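Local coordinates for protein TRAP-T family transporter, DctP (Periplasmic binding) subunit (Sulfitobacter sp. NAS-14.1, PDB 4PF8) that binds beta-D-galacturonate as the periplasmic solute-binding subunit of a TRAP transporter, probably delivering this sugar acid to its membrane partner for uptake, at residues N100-P105 against N171-M177; D142-R146 against L230-E234. All blocks are in the same frame, centred on the assembly; numbering follows the deposited sequence.

Contact 1 of 2, residues N100-P105 against N171-M177; sequences NVVSLP and NDLFVGM
The F174 ring meets S103 at a slant: OG lies 3.4 Å from CZ of F174, with S103 CB close behind. At the ring edge, in its plane, sits CE of selenomethionine M177, one helical turn further on. The N100 and N171 amides form a flat pair of their own, planes 75° apart. N171 ND2 gives its N-H to N100 OD1 over 2.9 Å, nearly in line with that carbonyl and slightly tilted from the donor's own amide plane. N171 OD1 also accepts from L173 N at 3.0 Å, a position set by chi1 near -173°, which throws CG away from the backbone N. This makes N171 the N-cap of helix 172-179, so one amide caps the first turn of the helix and holds the 3-10 turn around N100. Here, the loop between helix 89-92 and helix 111-118 meets a helix packed on strand 223-230, probably across the two lobes of the binding-protein fold. In the modelled conformer, one of two and so less certain, CD1 of L173 comes near N100 O; V303 of helix 301-310 touches L173 too. CE of M177 comes up against the P105 ring, 3.6 Å from P105 CG. S103 O is buried without a polar partner.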
ATOM      1  N   ASN A 100       2.893  -1.092  11.562  1.00 10.18           N
ATOM      2  CA  ASN A 100       3.153  -2.483  11.181  1.00 10.04           C
ATOM      3  C   ASN A 100       1.920  -3.355  11.277  1.00 10.84           C
ATOM      4  O   ASN A 100       1.802  -4.333  10.567  1.00  9.67           O
ATOM      5  CB  ASN A 100       4.282  -3.099  12.010  1.00 11.66           C
ATOM      6  CG  ASN A 100       5.633  -2.623  11.577  1.00 14.18           C
ATOM      7  OD1 ASN A 100       6.030  -2.831  10.436  1.00 13.59           O
ATOM      8  ND2 ASN A 100       6.344  -1.955  12.473  1.00 19.46           N
ATOM      9  N   VAL A 101       0.990  -2.994  12.155  0.55 10.84           N
ATOM     10  CA  VAL A 101      -0.189  -3.826  12.386  0.55 10.06           C
ATOM     11  C   VAL A 101      -1.031  -4.077  11.131  0.55 10.64           C
ATOM     12  O   VAL A 101      -1.671  -5.111  11.023  0.55 11.09           O
ATOM     13  CB  VAL A 101      -1.086  -3.244  13.504  0.55 11.29           C
ATOM     14  CG1 VAL A 101      -0.304  -3.131  14.804  0.55 27.31           C
ATOM     15  CG2 VAL A 101      -1.671  -1.891  13.089  0.55 10.47           C
ATOM     16  N   VAL A 102      -1.055  -3.142  10.187  1.00  9.55           N
ATOM     17  CA  VAL A 102      -1.851  -3.326   8.967  1.00 10.32           C
ATOM     18  C   VAL A 102      -1.133  -4.168   7.924  1.00 15.63           C
ATOM     19  O   VAL A 102      -1.735  -4.581   6.933  1.00 15.09           O
ATOM     20  CB  VAL A 102      -2.287  -1.989   8.309  1.00 12.12           C
ATOM     21  CG1 VAL A 102      -3.031  -1.151   9.307  1.00 12.37           C
ATOM     22  CG2 VAL A 102      -1.072  -1.246   7.716  1.00 12.01           C
ATOM     23  N   SER A 103       0.142  -4.447   8.156  1.00 10.49           N
ATOM     24  CA  SER A 103       0.927  -5.301   7.268  1.00  9.84           C
ATOM     25  C   SER A 103       0.965  -6.763   7.710  1.00  9.96           C
ATOM     26  O   SER A 103       1.693  -7.578   7.145  1.00 12.59           O
ATOM     27  CB  SER A 103       2.345  -4.769   7.147  1.00 17.53           C
ATOM     28  OG  SER A 103       2.338  -3.604   6.361  1.00 15.91           O
ATOM     29  N   LEU A 104       0.188  -7.091   8.736  1.00  8.30           N
ATOM     30  CA  LEU A 104       0.098  -8.479   9.163  1.00  8.65           C
ATOM     31  C   LEU A 104      -0.819  -9.224   8.204  1.00  8.21           C
ATOM     32  O   LEU A 104      -1.843  -8.710   7.814  1.00  8.71           O
ATOM     33  CB  LEU A 104      -0.438  -8.536  10.595  1.00 10.82           C
ATOM     34  CG  LEU A 104       0.570  -8.080  11.656  1.00 10.01           C
ATOM     35  CD1 LEU A 104      -0.125  -7.866  12.979  1.00 11.38           C
ATOM     36  CD2 LEU A 104       1.695  -9.102  11.821  1.00 13.82           C
ATOM     37  N   PRO A 105      -0.434 -10.442   7.806  1.00  8.94           N
ATOM     38  CA  PRO A 105      -1.234 -11.145   6.808  1.00 12.05           C
ATOM     39  C   PRO A 105      -2.614 -11.499   7.362  1.00 10.27           C
ATOM     40  O   PRO A 105      -2.739 -11.925   8.505  1.00 10.77           O
ATOM     41  CB  PRO A 105      -0.425 -12.421   6.507  1.00 13.81           C
ATOM     42  CG  PRO A 105       0.660 -12.481   7.509  1.00 22.98           C
ATOM     43  CD  PRO A 105       0.824 -11.110   8.139  1.00 11.92           C
ATOM     44  N   ASN A 171       9.603  -4.067   4.329  1.00 13.85           N
ATOM     45  CA  ASN A 171       9.163  -4.257   5.704  1.00 12.94           C
ATOM     46  C   ASN A 171       9.567  -5.679   6.073  1.00 12.31           C
ATOM     47  O   ASN A 171       9.236  -6.617   5.359  1.00 12.81           O
ATOM     48  CB  ASN A 171       7.640  -4.057   5.816  1.00 15.79           C
ATOM     49  CG  ASN A 171       7.142  -4.065   7.239  1.00 16.05           C
ATOM     50  OD1 ASN A 171       7.640  -4.806   8.084  1.00 14.89           O
ATOM     51  ND2 ASN A 171       6.149  -3.221   7.525  1.00 15.13           N
ATOM     52  N   ASP A 172      10.283  -5.841   7.190  1.00 16.42           N
ATOM     53  CA  ASP A 172      10.739  -7.159   7.643  1.00 20.52           C
ATOM     54  C   ASP A 172       9.617  -8.175   7.831  1.00 19.44           C
ATOM     55  O   ASP A 172       9.851  -9.380   7.733  1.00 18.06           O
ATOM     56  CB  ASP A 172      11.496  -7.025   8.968  1.00 26.26           C
ATOM     57  CG  ASP A 172      12.711  -6.138   8.847  1.00 32.95           C
ATOM     58  OD1 ASP A 172      13.346  -6.175   7.772  1.00 43.29           O
ATOM     59  OD2 ASP A 172      13.027  -5.402   9.814  1.00 45.09           O
ATOM     60  N   LEU A 173       8.412  -7.697   8.138  0.70 13.98           N
ATOM     61  CA  LEU A 173       7.249  -8.572   8.248  0.70 14.90           C
ATOM     62  C   LEU A 173       7.047  -9.395   6.982  0.70 16.44           C
ATOM     63  O   LEU A 173       6.655 -10.552   7.060  0.70 16.44           O
ATOM     64  CB  LEU A 173       5.965  -7.778   8.534  0.70 18.98           C
ATOM     65  CG  LEU A 173       5.665  -7.364   9.970  0.70 18.37           C
ATOM     66  CD1 LEU A 173       4.397  -6.523   9.982  0.70 21.76           C
ATOM     67  CD2 LEU A 173       5.517  -8.560  10.890  0.70 20.41           C
ATOM     68  N   PHE A 174       7.293  -8.796   5.818  1.00 11.52           N
ATOM     69  CA  PHE A 174       7.079  -9.480   4.548  1.00 11.37           C
ATOM     70  C   PHE A 174       8.134 -10.541   4.264  1.00 12.16           C
ATOM     71  O   PHE A 174       7.847 -11.557   3.619  1.00 10.15           O
ATOM     72  CB  PHE A 174       6.990  -8.470   3.393  1.00 10.19           C
ATOM     73  CG  PHE A 174       5.934  -7.417   3.620  1.00 10.32           C
ATOM     74  CD1 PHE A 174       4.694  -7.748   4.151  1.00 12.65           C
ATOM     75  CD2 PHE A 174       6.188  -6.099   3.349  1.00 13.51           C
ATOM     76  CE1 PHE A 174       3.744  -6.774   4.374  1.00 14.01           C
ATOM     77  CE2 PHE A 174       5.236  -5.136   3.604  1.00 12.28           C
ATOM     78  CZ  PHE A 174       4.021  -5.482   4.091  1.00 11.63           C
ATOM     79  N   VAL A 175       9.344 -10.319   4.748  1.00 10.67           N
ATOM     80  CA  VAL A 175      10.377 -11.331   4.652  1.00 10.64           C
ATOM     81  C   VAL A 175       9.916 -12.561   5.447  1.00 13.27           C
ATOM     82  O   VAL A 175       9.988 -13.697   4.954  1.00 13.80           O
ATOM     83  CB  VAL A 175      11.708 -10.793   5.185  1.00 17.23           C
ATOM     84  CG1 VAL A 175      12.745 -11.912   5.293  1.00 17.86           C
ATOM     85  CG2 VAL A 175      12.211  -9.682   4.299  1.00 17.17           C
ATOM     86  N   GLY A 176       9.418 -12.333   6.660  1.00 13.56           N
ATOM     87  CA  GLY A 176       8.932 -13.410   7.508  1.00 17.00           C
ATOM     88  C   GLY A 176       7.772 -14.164   6.872  1.00 14.44           C
ATOM     89  O   GLY A 176       7.660 -15.385   6.982  1.00 13.91           O
HETATM   90  N   MSE A 177       6.899 -13.442   6.192  1.00 11.92           N
HETATM   91  CA  MSE A 177       5.758 -14.041   5.516  1.00 11.72           C
HETATM   92  C   MSE A 177       6.202 -15.048   4.456  1.00 11.78           C
HETATM   93  O   MSE A 177       5.688 -16.169   4.394  1.00 12.53           O
HETATM   94  CB  MSE A 177       4.932 -12.924   4.884  1.00 16.93           C
HETATM   95  CG  MSE A 177       3.892 -13.350   3.888  1.00 18.60           C
HETATM   96 SE   MSE A 177       2.921 -11.742   3.339  0.69 24.27          SE
HETATM   97  CE  MSE A 177       2.880 -10.976   5.071  1.00 12.07           C
TER

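Contact 2 of 2, residues D142-R146 against L230-E234; sequences DAGAR and LIIPE. With GTR (beta-D-galactopyranuronic acid), chain D.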
ATOM      1  N   ASP A 142      -7.702   3.267  -0.950  1.00  8.63           N
ATOM      2  CA  ASP A 142      -7.862   1.828  -1.153  1.00  7.26           C
ATOM      3  C   ASP A 142      -6.745   1.284  -2.030  1.00  8.70           C
ATOM      4  O   ASP A 142      -6.410   1.870  -3.052  1.00  8.57           O
ATOM      5  CB  ASP A 142      -9.210   1.624  -1.856  1.00  8.50           C
ATOM      6  CG  ASP A 142      -9.744   0.197  -1.798  1.00 10.15           C
ATOM      7  OD1 ASP A 142      -9.007  -0.766  -1.480  1.00  9.73           O
ATOM      8  OD2 ASP A 142     -10.965   0.058  -2.108  1.00 12.77           O
ATOM      9  N   ALA A 143      -6.167   0.163  -1.624  1.00  6.89           N
ATOM     10  CA  ALA A 143      -5.227  -0.563  -2.468  1.00  6.59           C
ATOM     11  C   ALA A 143      -5.622  -2.036  -2.553  1.00  6.04           C
ATOM     12  O   ALA A 143      -4.790  -2.907  -2.836  1.00  7.52           O
ATOM     13  CB  ALA A 143      -3.811  -0.416  -1.968  1.00  8.29           C
ATOM     14  N   GLY A 144      -6.901  -2.299  -2.335  1.00  6.63           N
ATOM     15  CA  GLY A 144      -7.403  -3.646  -2.492  1.00  7.46           C
ATOM     16  C   GLY A 144      -6.614  -4.648  -1.687  1.00  7.95           C
ATOM     17  O   GLY A 144      -6.158  -4.351  -0.608  1.00  6.62           O
ATOM     18  N   ALA A 145      -6.522  -5.875  -2.208  1.00  8.57           N
ATOM     19  CA  ALA A 145      -5.792  -6.965  -1.545  1.00  6.95           C
ATOM     20  C   ALA A 145      -4.664  -7.421  -2.449  1.00  6.97           C
ATOM     21  O   ALA A 145      -4.782  -7.377  -3.661  1.00  7.76           O
ATOM     22  CB  ALA A 145      -6.722  -8.143  -1.265  1.00  7.59           C
ATOM     23  N   ARG A 146      -3.557  -7.848  -1.855  1.00  5.77           N
ATOM     24  CA  ARG A 146      -2.386  -8.289  -2.592  1.00  6.50           C
ATOM     25  C   ARG A 146      -2.387  -9.796  -2.762  1.00  7.01           C
ATOM     26  O   ARG A 146      -2.700 -10.512  -1.818  1.00  7.74           O
ATOM     27  CB  ARG A 146      -1.122  -7.845  -1.868  1.00  8.55           C
ATOM     28  CG  ARG A 146      -1.052  -6.341  -1.664  1.00  7.82           C
ATOM     29  CD  ARG A 146       0.116  -5.928  -0.761  1.00  7.74           C
ATOM     30  NE  ARG A 146       1.437  -6.113  -1.347  1.00  7.56           N
ATOM     31  CZ  ARG A 146       2.124  -5.181  -2.017  1.00  7.31           C
ATOM     32  NH1 ARG A 146       1.611  -3.981  -2.226  1.00  6.73           N
ATOM     33  NH2 ARG A 146       3.337  -5.434  -2.464  1.00  8.15           N
ATOM     34  N   LEU A 230      -2.775  -9.914   1.976  1.00  8.46           N
ATOM     35  CA  LEU A 230      -2.510  -8.648   2.652  1.00  6.84           C
ATOM     36  C   LEU A 230      -3.515  -7.639   2.112  1.00  7.80           C
ATOM     37  O   LEU A 230      -3.847  -7.656   0.919  1.00  9.03           O
ATOM     38  CB  LEU A 230      -1.102  -8.108   2.373  1.00  7.55           C
ATOM     39  CG  LEU A 230       0.062  -8.799   3.092  1.00  8.53           C
ATOM     40  CD1 LEU A 230       1.351  -8.457   2.362  1.00  8.90           C
ATOM     41  CD2 LEU A 230       0.075  -8.344   4.527  1.00 10.09           C
ATOM     42  N   ILE A 231      -3.985  -6.782   3.002  1.00  7.50           N
ATOM     43  CA  ILE A 231      -4.829  -5.643   2.637  1.00  7.23           C
ATOM     44  C   ILE A 231      -4.166  -4.466   3.335  1.00  7.78           C
ATOM     45  O   ILE A 231      -4.236  -4.348   4.566  1.00  8.49           O
ATOM     46  CB  ILE A 231      -6.261  -5.807   3.123  1.00  7.62           C
ATOM     47  CG1 ILE A 231      -6.963  -6.943   2.350  1.00  8.67           C
ATOM     48  CG2 ILE A 231      -7.037  -4.506   3.017  1.00  9.50           C
ATOM     49  CD1 ILE A 231      -8.275  -7.406   2.992  1.00 10.85           C
ATOM     50  N   ILE A 232      -3.506  -3.627   2.551  1.00  8.38           N
ATOM     51  CA  ILE A 232      -2.642  -2.593   3.106  1.00  8.80           C
ATOM     52  C   ILE A 232      -3.177  -1.228   2.701  1.00  7.80           C
ATOM     53  O   ILE A 232      -3.122  -0.867   1.541  1.00  7.39           O
ATOM     54  CB  ILE A 232      -1.168  -2.771   2.684  1.00  7.51           C
ATOM     55  CG1 ILE A 232      -0.678  -4.161   3.119  1.00 11.68           C
ATOM     56  CG2 ILE A 232      -0.300  -1.711   3.320  1.00 10.78           C
ATOM     57  CD1 ILE A 232       0.731  -4.385   2.895  1.00 15.12           C
ATOM     58  N   PRO A 233      -3.733  -0.493   3.668  1.00  7.54           N
ATOM     59  CA  PRO A 233      -4.250   0.839   3.334  1.00  8.59           C
ATOM     60  C   PRO A 233      -3.146   1.777   2.931  1.00  9.18           C
ATOM     61  O   PRO A 233      -1.992   1.533   3.276  1.00  7.37           O
ATOM     62  CB  PRO A 233      -4.858   1.332   4.650  1.00  8.15           C
ATOM     63  CG  PRO A 233      -4.940   0.124   5.531  1.00 13.61           C
ATOM     64  CD  PRO A 233      -3.860  -0.783   5.100  1.00  8.44           C
ATOM     65  N   GLU A 234      -3.501   2.834   2.203  1.00  7.61           N
ATOM     66  CA  GLU A 234      -2.548   3.864   1.843  1.00  7.98           C
ATOM     67  C   GLU A 234      -3.030   5.152   2.446  1.00  8.67           C
ATOM     68  O   GLU A 234      -4.225   5.309   2.721  1.00 13.29           O
ATOM     69  CB  GLU A 234      -2.420   3.959   0.332  1.00  9.59           C
ATOM     70  CG  GLU A 234      -2.212   2.577  -0.218  1.00 10.69           C
ATOM     71  CD  GLU A 234      -1.582   2.528  -1.567  1.00 12.34           C
ATOM     72  OE1 GLU A 234      -1.814   3.447  -2.381  1.00 13.38           O
ATOM     73  OE2 GLU A 234      -0.846   1.537  -1.817  1.00 10.15           O
TER
HETATM   74  C1  GTR D 402       1.337  -1.006  -4.391  1.00  5.44           C
HETATM   75  C2  GTR D 402       1.256   0.232  -3.560  1.00  5.28           C
HETATM   76  C3  GTR D 402       2.540   1.011  -3.779  1.00  7.07           C
HETATM   77  C4  GTR D 402       3.758   0.193  -3.371  1.00  6.96           C
HETATM   78  C5  GTR D 402       3.701  -1.088  -4.196  1.00  7.09           C
HETATM   79  C6  GTR D 402       4.830  -2.030  -3.795  1.00  9.45           C
HETATM   80  O1  GTR D 402       0.154  -1.838  -4.176  1.00  6.84           O
HETATM   81  O2  GTR D 402       0.124   1.009  -4.037  1.00  6.58           O
HETATM   82  O3  GTR D 402       2.483   2.151  -2.894  1.00  7.50           O
HETATM   83  O4  GTR D 402       3.637  -0.113  -1.971  1.00  9.35           O
HETATM   84  O5  GTR D 402       2.443  -1.772  -4.024  1.00  6.32           O
HETATM   85  O6A GTR D 402       4.566  -3.259  -3.880  1.00  7.19           O
HETATM   86  O6B GTR D 402       5.961  -1.550  -3.552  1.00  8.04           O
HETATM   87  O   HOH W   1      -3.833   2.236  -4.315  1.00  9.60           O
HETATM   88  O   HOH W   2      -5.855  -1.661   0.580  1.00  8.90           O
HETATM   89  O   HOH W   3      -3.213  -3.960  -0.332  1.00  7.85           O
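R146 and L230 make the close end of this contact: R146 N donates to L230 O over 2.8 Å, in the carbonyl plane and fairly straight at 166°. The same oxygen takes a CA-H...O contact from A145, whose CB rests against I231 CG1 at 3.8 Å. The aliphatic part of R146 crosses L230 and I232 at a slant, with CD touching L230 CB and I232 CD1. Toward G144 the two chains part, and water fills in. Water 3 donates to G144 O and accepts from I232 N, standing where a direct backbone bond might have been. Water 2 accepts from A143 N, donates to G144 O and reaches I232 O weakly, while D142 OD1 takes G144 N in an Asx turn. These antiparallel crossings carry the chain between the two sheets, as expected for the linkers of a two-lobed binding protein, and put a galacturonate-binding residue at each end, R146 and E234. A kink at chi3 (69°) swings the R146 guanidinium edge toward the sugar: NH2 donates to GTR O6A at 2.9 Å and NH1 to ring oxygen O5 at 3.0 Å, while E206 holds NE by a salt bridge. A leucine at R146 would probably leave the sugar's carboxylate without this charged mate and E206 without this salt bridge. Farther along, GTR O2 donates to E234 OE2 in a bond so short that its exact length is doubtful. R146 at the acid end and E234, probably as a carboxylate, at O2 would help to set the sugar's orientation, together with R167, H32, Q70 and N207, consistent with a pocket made for a uronic acid.

Overall arrangement
From the N terminus the chain runs through strand 84-88 and helix 89-92 to 100-105, then along strand 135-141 to 142-146, where it passes into the four-stranded sheet. Contact 1 closes when helix 172-179 returns to 100-105, a loop of 65 residues. Contact 2 closes after 83 residues, as strand 223-230 leads through 230-234 back into the five-stranded sheet. The segments alternate, so the loops cross rather than nest. The contacts also touch: L230 CD2 lies 3.2 Å from S103 O, and F174 CZ is 3.7 Å from I232 CD1. Contact 1 thus packs against the 230-234 strand connection, while contact 2 joins the sheets beside the galacturonate.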